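Local coordinates for rieske iron-sulfur protein soxF (Sulfolobus acidocaldarius, PDB 1JM1) that carries a Rieske-type [2Fe-2S] cluster and, as the soluble domain of a respiratory-chain iron-sulfur protein, probably takes part in electron transport, at residues 33-38 / 162-167; 44-49 / 87-92; 50-55 / 115-120; 148-153 / 166-171. One frame throughout, in Å; residues are numbered along the deposited sequence.

Contact 1 of 4, residues 33-38 / 162-167; sequences YFFAYP and IYAVGT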
loop_
_atom_site.group_PDB
_atom_site.type_symbol
_atom_site.label_atom_id
_atom_site.label_comp_id
_atom_site.label_asym_id
_atom_site.label_seq_id
_atom_site.Cartn_x
_atom_site.Cartn_y
_atom_site.Cartn_z
ATOM N N TYR A 33 2.549 -6.764 -5.454
ATOM C CA TYR A 33 3.992 -6.832 -5.517
ATOM C C TYR A 33 4.542 -6.261 -4.231
ATOM O O TYR A 33 4.429 -5.046 -3.973
ATOM C CB TYR A 33 4.506 -6.085 -6.730
ATOM C CG TYR A 33 5.916 -6.245 -7.109
ATOM C CD1 TYR A 33 6.309 -7.170 -8.072
ATOM C CD2 TYR A 33 6.937 -5.506 -6.470
ATOM C CE1 TYR A 33 7.633 -7.341 -8.426
ATOM C CE2 TYR A 33 8.261 -5.679 -6.865
ATOM C CZ TYR A 33 8.563 -6.609 -7.829
ATOM O OH TYR A 33 9.889 -6.750 -8.286
ATOM N N PHE A 34 5.149 -7.093 -3.386
ATOM C CA PHE A 34 5.587 -6.681 -2.064
ATOM C C PHE A 34 6.946 -6.028 -2.104
ATOM O O PHE A 34 7.792 -6.383 -2.943
ATOM C CB PHE A 34 5.617 -7.866 -1.090
ATOM C CG PHE A 34 4.214 -8.352 -0.744
ATOM C CD1 PHE A 34 3.647 -9.369 -1.490
ATOM C CD2 PHE A 34 3.520 -7.776 0.293
ATOM C CE1 PHE A 34 2.366 -9.795 -1.149
ATOM C CE2 PHE A 34 2.232 -8.204 0.627
ATOM C CZ PHE A 34 1.660 -9.217 -0.089
ATOM N N PHE A 35 7.158 -5.114 -1.163
ATOM C CA PHE A 35 8.430 -4.424 -0.984
ATOM C C PHE A 35 8.462 -3.895 0.456
ATOM O O PHE A 35 7.474 -4.081 1.196
ATOM C CB PHE A 35 8.618 -3.293 -2.028
ATOM C CG PHE A 35 7.644 -2.172 -1.958
ATOM C CD1 PHE A 35 7.969 -0.952 -1.384
ATOM C CD2 PHE A 35 6.363 -2.290 -2.493
ATOM C CE1 PHE A 35 7.101 0.114 -1.387
ATOM C CE2 PHE A 35 5.477 -1.221 -2.488
ATOM C CZ PHE A 35 5.834 -0.021 -1.942
ATOM N N ALA A 36 9.541 -3.286 0.857
ATOM C CA ALA A 36 9.646 -2.625 2.162
ATOM C C ALA A 36 9.994 -1.175 1.940
ATOM O O ALA A 36 10.795 -0.852 1.045
ATOM C CB ALA A 36 10.714 -3.255 3.037
ATOM N N TYR A 37 9.398 -0.283 2.736
ATOM C CA TYR A 37 9.629 1.143 2.550
ATOM C C TYR A 37 9.012 1.925 3.704
ATOM O O TYR A 37 7.898 1.595 4.112
ATOM C CB TYR A 37 8.905 1.637 1.269
ATOM C CG TYR A 37 9.079 3.118 1.004
ATOM C CD1 TYR A 37 10.235 3.620 0.420
ATOM C CD2 TYR A 37 8.074 4.020 1.384
ATOM C CE1 TYR A 37 10.397 4.977 0.216
ATOM C CE2 TYR A 37 8.255 5.377 1.183
ATOM C CZ TYR A 37 9.434 5.846 0.592
ATOM O OH TYR A 37 9.547 7.203 0.425
ATOM N N PRO A 38 9.650 3.019 4.149
ATOM C CA PRO A 38 10.994 3.475 3.793
ATOM C C PRO A 38 12.128 2.724 4.410
ATOM O O PRO A 38 13.270 2.954 4.005
ATOM C CB PRO A 38 10.972 4.962 4.218
ATOM C CG PRO A 38 10.023 4.950 5.421
ATOM C CD PRO A 38 8.950 3.999 5.029
ATOM N N ILE A 162 9.345 2.546 -11.162
ATOM C CA ILE A 162 8.369 2.994 -10.153
ATOM C C ILE A 162 9.067 3.197 -8.831
ATOM O O ILE A 162 9.705 2.253 -8.326
ATOM C CB ILE A 162 7.245 1.936 -9.988
ATOM C CG1 ILE A 162 6.512 1.685 -11.300
ATOM C CG2 ILE A 162 6.293 2.333 -8.880
ATOM C CD1 ILE A 162 5.742 0.369 -11.343
ATOM N N TYR A 163 8.961 4.394 -8.291
ATOM C CA TYR A 163 9.598 4.765 -7.038
ATOM C C TYR A 163 8.538 4.987 -5.945
ATOM O O TYR A 163 7.473 5.563 -6.213
ATOM C CB TYR A 163 10.371 6.079 -7.201
ATOM C CG TYR A 163 11.595 5.931 -8.083
ATOM C CD1 TYR A 163 11.521 6.032 -9.455
ATOM C CD2 TYR A 163 12.827 5.601 -7.537
ATOM C CE1 TYR A 163 12.644 5.875 -10.216
ATOM C CE2 TYR A 163 13.953 5.429 -8.304
ATOM C CZ TYR A 163 13.870 5.544 -9.672
ATOM O OH TYR A 163 14.990 5.396 -10.407
ATOM N N ALA A 164 8.879 4.599 -4.725
ATOM C CA ALA A 164 8.159 5.017 -3.539
ATOM C C ALA A 164 8.823 6.290 -3.016
ATOM O O ALA A 164 10.038 6.347 -2.912
ATOM C CB ALA A 164 8.203 3.912 -2.479
ATOM N N VAL A 165 8.000 7.294 -2.728
ATOM C CA VAL A 165 8.507 8.640 -2.375
ATOM C C VAL A 165 7.907 9.227 -1.123
ATOM O O VAL A 165 8.353 10.296 -0.689
ATOM C CB VAL A 165 8.369 9.607 -3.571
ATOM C CG1 VAL A 165 9.194 9.103 -4.743
ATOM C CG2 VAL A 165 6.910 9.844 -3.951
ATOM N N GLY A 166 6.894 8.605 -0.522
ATOM C CA GLY A 166 6.381 9.093 0.738
ATOM C C GLY A 166 5.224 8.219 1.197
ATOM O O GLY A 166 4.934 7.211 0.595
ATOM N N THR A 167 4.573 8.648 2.287
ATOM C CA THR A 167 3.322 8.044 2.722
ATOM C C THR A 167 2.366 9.148 3.091
ATOM O O THR A 167 2.785 10.265 3.397
ATOM C CB THR A 167 3.478 7.046 3.887
ATOM O OG1 THR A 167 3.823 7.742 5.085
ATOM C CG2 THR A 167 4.544 6.003 3.591
#

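Contact 2 of 4, residues 44-49 / 87-92; sequences CFLVDL and IFAFSD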
loop_
_atom_site.group_PDB
_atom_site.type_symbol
_atom_site.label_atom_id
_atom_site.label_comp_id
_atom_site.label_asym_id
_atom_site.label_seq_id
_atom_site.Cartn_x
_atom_site.Cartn_y
_atom_site.Cartn_z
ATOM N N CYS A 44 5.169 -3.322 2.581
ATOM C CA CYS A 44 4.228 -2.616 1.741
ATOM C C CYS A 44 3.879 -3.464 0.559
ATOM O O CYS A 44 4.570 -4.449 0.261
ATOM C CB CYS A 44 4.869 -1.299 1.235
ATOM S SG CYS A 44 5.349 -0.130 2.528
ATOM N N PHE A 45 2.860 -3.080 -0.213
ATOM C CA PHE A 45 2.620 -3.726 -1.500
ATOM C C PHE A 45 2.177 -2.718 -2.518
ATOM O O PHE A 45 1.388 -1.815 -2.225
ATOM C CB PHE A 45 1.623 -4.892 -1.371
ATOM C CG PHE A 45 0.237 -4.510 -0.935
ATOM C CD1 PHE A 45 -0.760 -4.275 -1.842
ATOM C CD2 PHE A 45 -0.062 -4.351 0.410
ATOM C CE1 PHE A 45 -2.002 -3.870 -1.441
ATOM C CE2 PHE A 45 -1.320 -3.926 0.815
ATOM C CZ PHE A 45 -2.296 -3.702 -0.098
ATOM N N LEU A 46 2.621 -2.937 -3.750
ATOM C CA LEU A 46 2.028 -2.356 -4.938
ATOM C C LEU A 46 0.856 -3.191 -5.338
ATOM O O LEU A 46 0.869 -4.408 -5.188
ATOM C CB LEU A 46 2.992 -2.356 -6.188
ATOM C CG LEU A 46 4.316 -1.777 -6.182
ATOM C CD1 LEU A 46 5.011 -1.911 -7.566
ATOM C CD2 LEU A 46 4.271 -0.276 -5.893
ATOM N N VAL A 47 -0.152 -2.540 -5.917
ATOM C CA VAL A 47 -1.289 -3.260 -6.503
ATOM C C VAL A 47 -1.714 -2.536 -7.754
ATOM O O VAL A 47 -1.847 -1.298 -7.758
ATOM C CB VAL A 47 -2.433 -3.420 -5.510
ATOM C CG1 VAL A 47 -2.969 -2.100 -4.945
ATOM C CG2 VAL A 47 -3.574 -4.270 -6.117
ATOM N N ASP A 48 -1.922 -3.298 -8.828
ATOM C CA ASP A 48 -2.539 -2.770 -10.042
ATOM C C ASP A 48 -4.014 -2.957 -9.871
ATOM O O ASP A 48 -4.556 -4.077 -9.972
ATOM C CB ASP A 48 -2.004 -3.415 -11.291
ATOM C CG ASP A 48 -2.623 -2.796 -12.542
ATOM O OD1 ASP A 48 -3.765 -2.388 -12.552
ATOM O OD2 ASP A 48 -1.943 -2.870 -13.610
ATOM N N LEU A 49 -4.742 -1.850 -9.542
ATOM C CA LEU A 49 -6.145 -1.969 -9.229
ATOM C C LEU A 49 -6.978 -2.332 -10.433
ATOM O O LEU A 49 -8.086 -2.915 -10.233
ATOM C CB LEU A 49 -6.692 -0.750 -8.530
ATOM C CG LEU A 49 -6.227 -0.528 -7.075
ATOM C CD1 LEU A 49 -6.815 0.738 -6.493
ATOM C CD2 LEU A 49 -6.624 -1.687 -6.155
ATOM N N ILE A 87 -1.535 1.844 -10.957
ATOM C CA ILE A 87 -0.722 1.234 -9.904
ATOM C C ILE A 87 -0.684 2.120 -8.673
ATOM O O ILE A 87 -0.341 3.322 -8.763
ATOM C CB ILE A 87 0.687 0.922 -10.410
ATOM C CG1 ILE A 87 0.610 -0.122 -11.531
ATOM C CG2 ILE A 87 1.553 0.446 -9.253
ATOM C CD1 ILE A 87 1.840 -0.313 -12.286
ATOM N N PHE A 88 -1.012 1.525 -7.541
ATOM C CA PHE A 88 -1.084 2.154 -6.231
ATOM C C PHE A 88 -0.253 1.321 -5.257
ATOM O O PHE A 88 0.179 0.203 -5.584
ATOM C CB PHE A 88 -2.553 2.230 -5.749
ATOM C CG PHE A 88 -3.410 3.051 -6.675
ATOM C CD1 PHE A 88 -3.998 2.490 -7.791
ATOM C CD2 PHE A 88 -3.599 4.392 -6.427
ATOM C CE1 PHE A 88 -4.787 3.243 -8.639
ATOM C CE2 PHE A 88 -4.377 5.176 -7.259
ATOM C CZ PHE A 88 -4.980 4.571 -8.348
ATOM N N ALA A 89 -0.077 1.817 -4.048
ATOM C CA ALA A 89 0.638 1.076 -3.026
ATOM C C ALA A 89 0.140 1.445 -1.645
ATOM O O ALA A 89 -0.278 2.571 -1.384
ATOM C CB ALA A 89 2.137 1.347 -3.129
ATOM N N PHE A 90 0.242 0.466 -0.733
ATOM C CA PHE A 90 -0.246 0.599 0.636
ATOM C C PHE A 90 0.757 -0.029 1.579
ATOM O O PHE A 90 1.486 -0.969 1.258
ATOM C CB PHE A 90 -1.596 -0.100 0.794
ATOM C CG PHE A 90 -2.710 0.488 -0.045
ATOM C CD1 PHE A 90 -2.897 0.090 -1.350
ATOM C CD2 PHE A 90 -3.544 1.471 0.503
ATOM C CE1 PHE A 90 -3.872 0.674 -2.127
ATOM C CE2 PHE A 90 -4.549 2.028 -0.268
ATOM C CZ PHE A 90 -4.705 1.638 -1.556
ATOM N N SER A 91 0.677 0.419 2.862
ATOM C CA SER A 91 1.280 -0.347 3.945
ATOM C C SER A 91 0.630 -1.733 4.033
ATOM O O SER A 91 -0.562 -1.902 3.826
ATOM C CB SER A 91 1.053 0.389 5.256
ATOM O OG SER A 91 1.574 -0.337 6.365
ATOM N N ASP A 92 1.470 -2.726 4.395
ATOM C CA ASP A 92 1.002 -4.079 4.648
ATOM C C ASP A 92 0.806 -4.367 6.128
ATOM O O ASP A 92 0.671 -5.550 6.476
ATOM C CB ASP A 92 1.931 -5.094 4.016
ATOM C CG ASP A 92 1.387 -6.481 3.954
ATOM O OD1 ASP A 92 0.139 -6.582 3.650
ATOM O OD2 ASP A 92 2.121 -7.471 4.124
#

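Contact 3 of 4, residues 50-55 / 115-120; sequences QALTGQ and LYAKGA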
loop_
_atom_site.group_PDB
_atom_site.type_symbol
_atom_site.label_atom_id
_atom_site.label_comp_id
_atom_site.label_asym_id
_atom_site.label_seq_id
_atom_site.Cartn_x
_atom_site.Cartn_y
_atom_site.Cartn_z
ATOM N N GLN A 50 -6.549 -2.053 -11.642
ATOM C CA GLN A 50 -7.301 -2.492 -12.833
ATOM C C GLN A 50 -7.119 -3.972 -13.060
ATOM O O GLN A 50 -8.093 -4.676 -13.359
ATOM C CB GLN A 50 -6.855 -1.629 -14.034
ATOM C CG GLN A 50 -7.568 -2.071 -15.334
ATOM C CD GLN A 50 -7.237 -1.077 -16.468
ATOM O OE1 GLN A 50 -8.190 -0.715 -17.090
ATOM N NE2 GLN A 50 -6.024 -0.828 -16.759
ATOM N N ALA A 51 -5.883 -4.496 -12.942
ATOM C CA ALA A 51 -5.723 -5.922 -13.047
ATOM C C ALA A 51 -6.526 -6.654 -11.979
ATOM O O ALA A 51 -7.136 -7.697 -12.238
ATOM C CB ALA A 51 -4.225 -6.280 -12.974
ATOM N N LEU A 52 -6.574 -6.096 -10.793
ATOM C CA LEU A 52 -7.269 -6.732 -9.683
ATOM C C LEU A 52 -8.801 -6.769 -9.906
ATOM O O LEU A 52 -9.423 -7.797 -9.713
ATOM C CB LEU A 52 -6.916 -6.033 -8.382
ATOM C CG LEU A 52 -7.502 -6.692 -7.136
ATOM C CD1 LEU A 52 -6.735 -7.961 -6.800
ATOM C CD2 LEU A 52 -7.479 -5.687 -5.965
ATOM N N THR A 53 -9.370 -5.593 -10.201
ATOM C CA THR A 53 -10.814 -5.395 -10.184
ATOM C C THR A 53 -11.461 -5.475 -11.558
ATOM O O THR A 53 -12.711 -5.579 -11.625
ATOM C CB THR A 53 -11.215 -4.024 -9.579
ATOM O OG1 THR A 53 -10.831 -2.983 -10.465
ATOM C CG2 THR A 53 -10.627 -3.786 -8.203
ATOM N N GLY A 54 -10.736 -5.324 -12.597
ATOM C CA GLY A 54 -11.295 -5.168 -13.932
ATOM C C GLY A 54 -11.757 -3.759 -14.222
ATOM O O GLY A 54 -12.112 -3.508 -15.380
ATOM N N GLN A 55 -11.677 -2.825 -13.382
ATOM C CA GLN A 55 -12.094 -1.436 -13.465
ATOM C C GLN A 55 -10.902 -0.513 -13.652
ATOM O O GLN A 55 -9.852 -0.724 -13.053
ATOM C CB GLN A 55 -12.859 -0.990 -12.242
ATOM C CG GLN A 55 -14.104 -1.759 -11.939
ATOM C CD GLN A 55 -14.837 -1.267 -10.710
ATOM O OE1 GLN A 55 -15.258 -2.058 -9.855
ATOM N NE2 GLN A 55 -14.990 0.032 -10.532
ATOM N N LEU A 115 -7.527 -10.433 0.113
ATOM C CA LEU A 115 -7.834 -9.353 -0.801
ATOM C C LEU A 115 -8.980 -9.807 -1.700
ATOM O O LEU A 115 -8.826 -10.697 -2.549
ATOM C CB LEU A 115 -6.591 -8.978 -1.597
ATOM C CG LEU A 115 -6.760 -7.819 -2.615
ATOM C CD1 LEU A 115 -7.322 -6.577 -1.966
ATOM C CD2 LEU A 115 -5.453 -7.543 -3.287
ATOM N N TYR A 116 -10.139 -9.216 -1.490
ATOM C CA TYR A 116 -11.361 -9.482 -2.278
ATOM C C TYR A 116 -11.186 -8.717 -3.577
ATOM O O TYR A 116 -11.362 -7.501 -3.614
ATOM C CB TYR A 116 -12.596 -9.049 -1.484
ATOM C CG TYR A 116 -13.878 -9.145 -2.254
ATOM C CD1 TYR A 116 -14.715 -8.071 -2.380
ATOM C CD2 TYR A 116 -14.240 -10.370 -2.906
ATOM C CE1 TYR A 116 -15.917 -8.132 -3.074
ATOM C CE2 TYR A 116 -15.436 -10.413 -3.612
ATOM C CZ TYR A 116 -16.254 -9.310 -3.718
ATOM O OH TYR A 116 -17.434 -9.403 -4.391
ATOM N N ALA A 117 -10.832 -9.416 -4.631
ATOM C CA ALA A 117 -10.387 -8.744 -5.852
ATOM C C ALA A 117 -11.467 -7.898 -6.473
ATOM O O ALA A 117 -11.241 -6.762 -6.889
ATOM C CB ALA A 117 -9.899 -9.811 -6.851
ATOM N N LYS A 118 -12.707 -8.452 -6.530
ATOM C CA LYS A 118 -13.758 -7.715 -7.246
ATOM C C LYS A 118 -13.999 -6.378 -6.583
ATOM O O LYS A 118 -14.332 -5.384 -7.265
ATOM C CB LYS A 118 -15.043 -8.517 -7.250
ATOM C CG LYS A 118 -16.181 -7.898 -7.990
ATOM C CD LYS A 118 -17.399 -8.895 -8.073
ATOM C CE LYS A 118 -18.705 -8.195 -8.388
ATOM N NZ LYS A 118 -20.018 -8.740 -7.892
ATOM N N GLY A 119 -13.886 -6.303 -5.280
ATOM C CA GLY A 119 -14.162 -5.060 -4.538
ATOM C C GLY A 119 -12.940 -4.279 -4.133
ATOM O O GLY A 119 -13.099 -3.228 -3.517
ATOM N N ALA A 120 -11.749 -4.775 -4.375
ATOM C CA ALA A 120 -10.517 -4.187 -3.875
ATOM C C ALA A 120 -10.568 -3.942 -2.387
ATOM O O ALA A 120 -10.107 -2.906 -1.894
ATOM C CB ALA A 120 -10.124 -2.931 -4.641
HETATM O O HOH W 1 -14.771 -5.012 -9.911
#

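Contact 4 of 4, residues 148-153 / 166-171; sequences LPIVIL and GTNAPY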
loop_
_atom_site.group_PDB
_atom_site.type_symbol
_atom_site.label_atom_id
_atom_site.label_comp_id
_atom_site.label_asym_id
_atom_site.label_seq_id
_atom_site.Cartn_x
_atom_site.Cartn_y
_atom_site.Cartn_z
ATOM N N LEU A 148 -5.992 2.613 6.028
ATOM C CA LEU A 148 -4.713 1.996 5.745
ATOM C C LEU A 148 -3.786 2.994 5.054
ATOM O O LEU A 148 -4.176 3.559 4.027
ATOM C CB LEU A 148 -4.915 0.768 4.853
ATOM C CG LEU A 148 -3.663 -0.075 4.626
ATOM C CD1 LEU A 148 -3.195 -0.718 5.927
ATOM C CD2 LEU A 148 -3.976 -1.173 3.603
ATOM N N PRO A 149 -2.572 3.233 5.566
ATOM C CA PRO A 149 -1.706 4.200 4.896
ATOM C C PRO A 149 -1.372 3.821 3.461
ATOM O O PRO A 149 -1.141 2.645 3.132
ATOM C CB PRO A 149 -0.466 4.231 5.797
ATOM C CG PRO A 149 -1.032 3.909 7.160
ATOM C CD PRO A 149 -2.072 2.824 6.870
ATOM N N ILE A 150 -1.324 4.848 2.631
ATOM C CA ILE A 150 -0.927 4.790 1.236
ATOM C C ILE A 150 0.543 5.164 1.113
ATOM O O ILE A 150 1.003 6.128 1.721
ATOM C CB ILE A 150 -1.805 5.731 0.367
ATOM C CG1 ILE A 150 -3.244 5.243 0.401
ATOM C CG2 ILE A 150 -1.275 5.856 -1.048
ATOM C CD1 ILE A 150 -4.251 6.252 -0.167
ATOM N N VAL A 151 1.260 4.408 0.285
ATOM C CA VAL A 151 2.612 4.724 -0.117
ATOM C C VAL A 151 2.509 5.498 -1.441
ATOM O O VAL A 151 1.982 4.993 -2.438
ATOM C CB VAL A 151 3.458 3.460 -0.275
ATOM C CG1 VAL A 151 4.873 3.840 -0.765
ATOM C CG2 VAL A 151 3.521 2.693 1.035
ATOM N N ILE A 152 2.993 6.727 -1.412
ATOM C CA ILE A 152 2.952 7.610 -2.590
ATOM C C ILE A 152 4.033 7.138 -3.559
ATOM O O ILE A 152 5.176 6.909 -3.157
ATOM C CB ILE A 152 3.115 9.060 -2.161
ATOM C CG1 ILE A 152 2.066 9.411 -1.096
ATOM C CG2 ILE A 152 3.065 9.972 -3.396
ATOM C CD1 ILE A 152 2.519 10.668 -0.369
ATOM N N LEU A 153 3.643 6.973 -4.831
ATOM C CA LEU A 153 4.512 6.516 -5.873
ATOM C C LEU A 153 4.776 7.591 -6.886
ATOM O O LEU A 153 3.967 8.493 -7.109
ATOM C CB LEU A 153 3.872 5.307 -6.582
ATOM C CG LEU A 153 3.515 4.108 -5.717
ATOM C CD1 LEU A 153 2.826 3.044 -6.577
ATOM C CD2 LEU A 153 4.753 3.532 -5.013
ATOM N N GLY A 166 6.894 8.605 -0.522
ATOM C CA GLY A 166 6.381 9.093 0.738
ATOM C C GLY A 166 5.224 8.219 1.197
ATOM O O GLY A 166 4.934 7.211 0.595
ATOM N N THR A 167 4.573 8.648 2.287
ATOM C CA THR A 167 3.322 8.044 2.722
ATOM C C THR A 167 2.366 9.148 3.091
ATOM O O THR A 167 2.785 10.265 3.397
ATOM C CB THR A 167 3.478 7.046 3.887
ATOM O OG1 THR A 167 3.823 7.742 5.085
ATOM C CG2 THR A 167 4.544 6.003 3.591
ATOM N N ASN A 168 1.070 8.843 3.103
ATOM C CA ASN A 168 0.078 9.831 3.495
ATOM C C ASN A 168 -0.174 9.865 4.987
ATOM O O ASN A 168 -0.881 10.759 5.476
ATOM C CB ASN A 168 -1.247 9.662 2.761
ATOM C CG ASN A 168 -1.985 8.377 3.109
ATOM O OD1 ASN A 168 -1.389 7.464 3.722
ATOM N ND2 ASN A 168 -3.234 8.278 2.700
ATOM N N ALA A 169 0.403 8.926 5.756
ATOM C CA ALA A 169 0.108 8.754 7.173
ATOM C C ALA A 169 1.174 7.932 7.792
ATOM O O ALA A 169 1.867 7.127 7.103
ATOM C CB ALA A 169 -1.235 8.057 7.311
ATOM N N PRO A 170 1.322 7.991 9.109
ATOM C CA PRO A 170 2.194 7.042 9.831
ATOM C C PRO A 170 1.628 5.636 9.759
ATOM O O PRO A 170 0.408 5.412 9.793
ATOM C CB PRO A 170 2.126 7.554 11.288
ATOM C CG PRO A 170 0.781 8.253 11.367
ATOM C CD PRO A 170 0.627 8.917 10.033
ATOM N N TYR A 171 2.533 4.677 9.723
ATOM C CA TYR A 171 2.191 3.266 9.879
ATOM C C TYR A 171 1.752 2.996 11.322
ATOM O O TYR A 171 1.850 3.862 12.214
ATOM C CB TYR A 171 3.415 2.421 9.535
ATOM C CG TYR A 171 3.940 2.553 8.126
ATOM C CD1 TYR A 171 5.273 2.285 7.868
ATOM C CD2 TYR A 171 3.151 2.913 7.043
ATOM C CE1 TYR A 171 5.794 2.367 6.607
ATOM C CE2 TYR A 171 3.681 2.998 5.757
ATOM C CZ TYR A 171 5.001 2.728 5.536
ATOM O OH TYR A 171 5.475 2.828 4.258
HETATM O O HOH W 2 -5.034 6.102 3.387
#

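Contact 1 of 4, residues 33-38 / 162-167
With chi1 at 179°, Y37 swings its phenol ring away from its own backbone N and onto A164, while F35, whose CG sits between backbone N and carbonyl carbon (chi1 64°), brings only one ring corner to the same methyl group. The pair illustrates how a small residue can serve as a platform for a flat one. A164 CB stands 3.5 Å from the centroid of the Y37 ring and 9° off the ring normal, a clear CH-pi contact. P38, joined to Y37 by a cis peptide bond, lays its CB over the opposite face, so the ring is sandwiched. F35 CE1 meets A164 CB obliquely at 4.1 Å. The hydroxyl runs on past the backbone, Y37 OH lying 3.1 Å from G166 N at a poor angle; its hydrogen bond goes to P11 O instead. A leucine in place of Y37 would probably leave P11 O without its mate and open a gap between A164 and P38. The contact packs the end of strand 32-36 against strand 161-167, in a different sheet; Y13 and V15 of strand 13-17 and V151 of strand 151-155 close round the same side chains.

Contact 2 of 4, residues 44-49 / 87-92
The rings of F45 and F90 lie near parallel, their planes 28° apart, but are slid so far, with centroids at 5.8 Å, that they barely overlap; F45 CZ rests instead on F90 CB at 3.8 Å. At the edge of the F90 ring, near its plane, comes V47 CG1, 4.1 Å from F90 CE1. V47 O lies at the edge of the F88 ring, and L49 crosses that side chain at about a right angle, its CD1 3.6 Å from F88 CD1. A chi1 of 64° tucks the F45 ring back over its own main chain, beside F90; the D92 carboxylate stands 84° to the F45 ring, D92 OD1 beside F45 CD2. All this hangs on an antiparallel ladder between strands 43-48 and 87-91. F45 with F90 and V47 with F88 are hydrogen-bonded pairs, each joined by two N-H...O bonds, the shortest 2.8 Å from V47 N to F88 O. On the face away from the phenylalanines, L46 CD2 meets A89 CB at 3.9 Å, and D48 sits beside I87, its OD1 turned to cap A51 N at the start of helix 49-53. Backbone polarity is thus spent largely in the ladder; F45, V47, F88 and F90 line one face, while the other carries the acid D48 among L46, A89 and I87. S91 O is buried without a partner in the model. The D92 side chain, about 10 Å from the [2Fe-2S] cluster, has OD2 bonded to Q100 NE2, so this buried acid has a polar partner at one oxygen while the other lies against F45.

Contact 3 of 4, residues 50-55 / 115-120
L52 and L115 reach toward each other tip to tip, and the tight part of this contact is built round them. With CG trans to the backbone N (chi1 -175°), L52 sends its branches toward 115-120: CD1 touches L115 CD2 at 3.8 Å and A117 CB at 3.7 Å, while CD2 packs beside A120. T53 CG2 packs on A120 CB at 3.7 Å and also lies close, 3.3 Å, to the carbonyl A117 O. An alanine at L52 would lack both branches, and a gap is likely to open between L115, A117 and A120. The other side is looser and wetter. No direct hydrogen bond joins the two segments anywhere; on this side a water lies between T53 O and K118 O, 2.7 Å from each and placed to donate to either, although more acceptors are in reach than it has protons. Q55 and K118 lie on this solvent-exposed side, and the K118 side chain sets off away from the helix. Q55 is tied to its own segment, since its N donates to T53 OG1 at 3.0 Å, an ST turn; T53 OG1 is also bonded to L49 O. G54 leaves the helix with a positive phi of 81°, a backbone shape that suits glycine. Helix 49-53 therefore docks on the end of strand 114-116 and the residues beyond it, with the A120 side chain about 7 Å from a bound magnesium ion. The chemistry implies a division of labour: carbon-to-carbon packing gives the direct grip, and a water probably mediates between two carbonyl oxygens that cannot bond to each other.

Contact 4 of 4, residues 148-153 / 166-171
The beta hairpin of strands 151-155 and 161-167 carries a classic beta bulge here, V165 and G166 both facing I152, and the pairing is carried past the hairpin by the main chain and side chain of N168. I152 N donates to G166 O at 2.8 Å, approaching from well above the carbonyl plane. V151 and T167 form the next, non-hydrogen-bonded pair. One step further on, N168 takes over: its N donates to I150 O at 3.0 Å, lying in the carbonyl plane, while its OD1 receives I150 N at 2.8 Å from a donor 45° out of the amide plane. Two bonds thus grip I150, one through N168's main chain and one through its side chain. A chi1 of 66° folds the N168 carboxamide back over its own backbone for this role, and I150 CD1 packs on ND2, which is also hydrogen-bonded to N62 OD1. Beyond, P149 CB nears the edge of the Y171 ring, 4.0 Å from CD2, and P149 CG packs 3.4 Å from P170 O, an oxygen whose hydrogen bond comes from R146 NH1. The Y171 hydroxyl brushes V151 CG2 but is hydrogen-bonded to Y37 O. T167 OG1 donates to A169 O within the same segment. The last link is a water that donates to L148 O at 2.8 Å and accepts from N168 ND2 at 2.9 Å.

Overall arrangement
Contacts 1, 2 and 4 are buried and lie 9 to 10 Å apart between centres, whereas contact 3 is partly exposed, about 21 and 20 Å, centre to centre, from contacts 1 and 4. Contacts 1 and 4 share G166 and T167 on strand 161-167, and contacts 1 and 2 use neighbouring strands of one sheet; A89 O to V151 N and S91 N to P149 O lead from contact 2 to contact 4. Contact 3 follows contact 2 through helix 49-53, where V47 and L49 pack near L52 and A120. Chemistry tracks position: ring packing between sheets in contact 1, a full backbone ladder in contact 2, a short hairpin pairing prolonged by an asparagine in contact 4, and leucine packing edged by water at the surface.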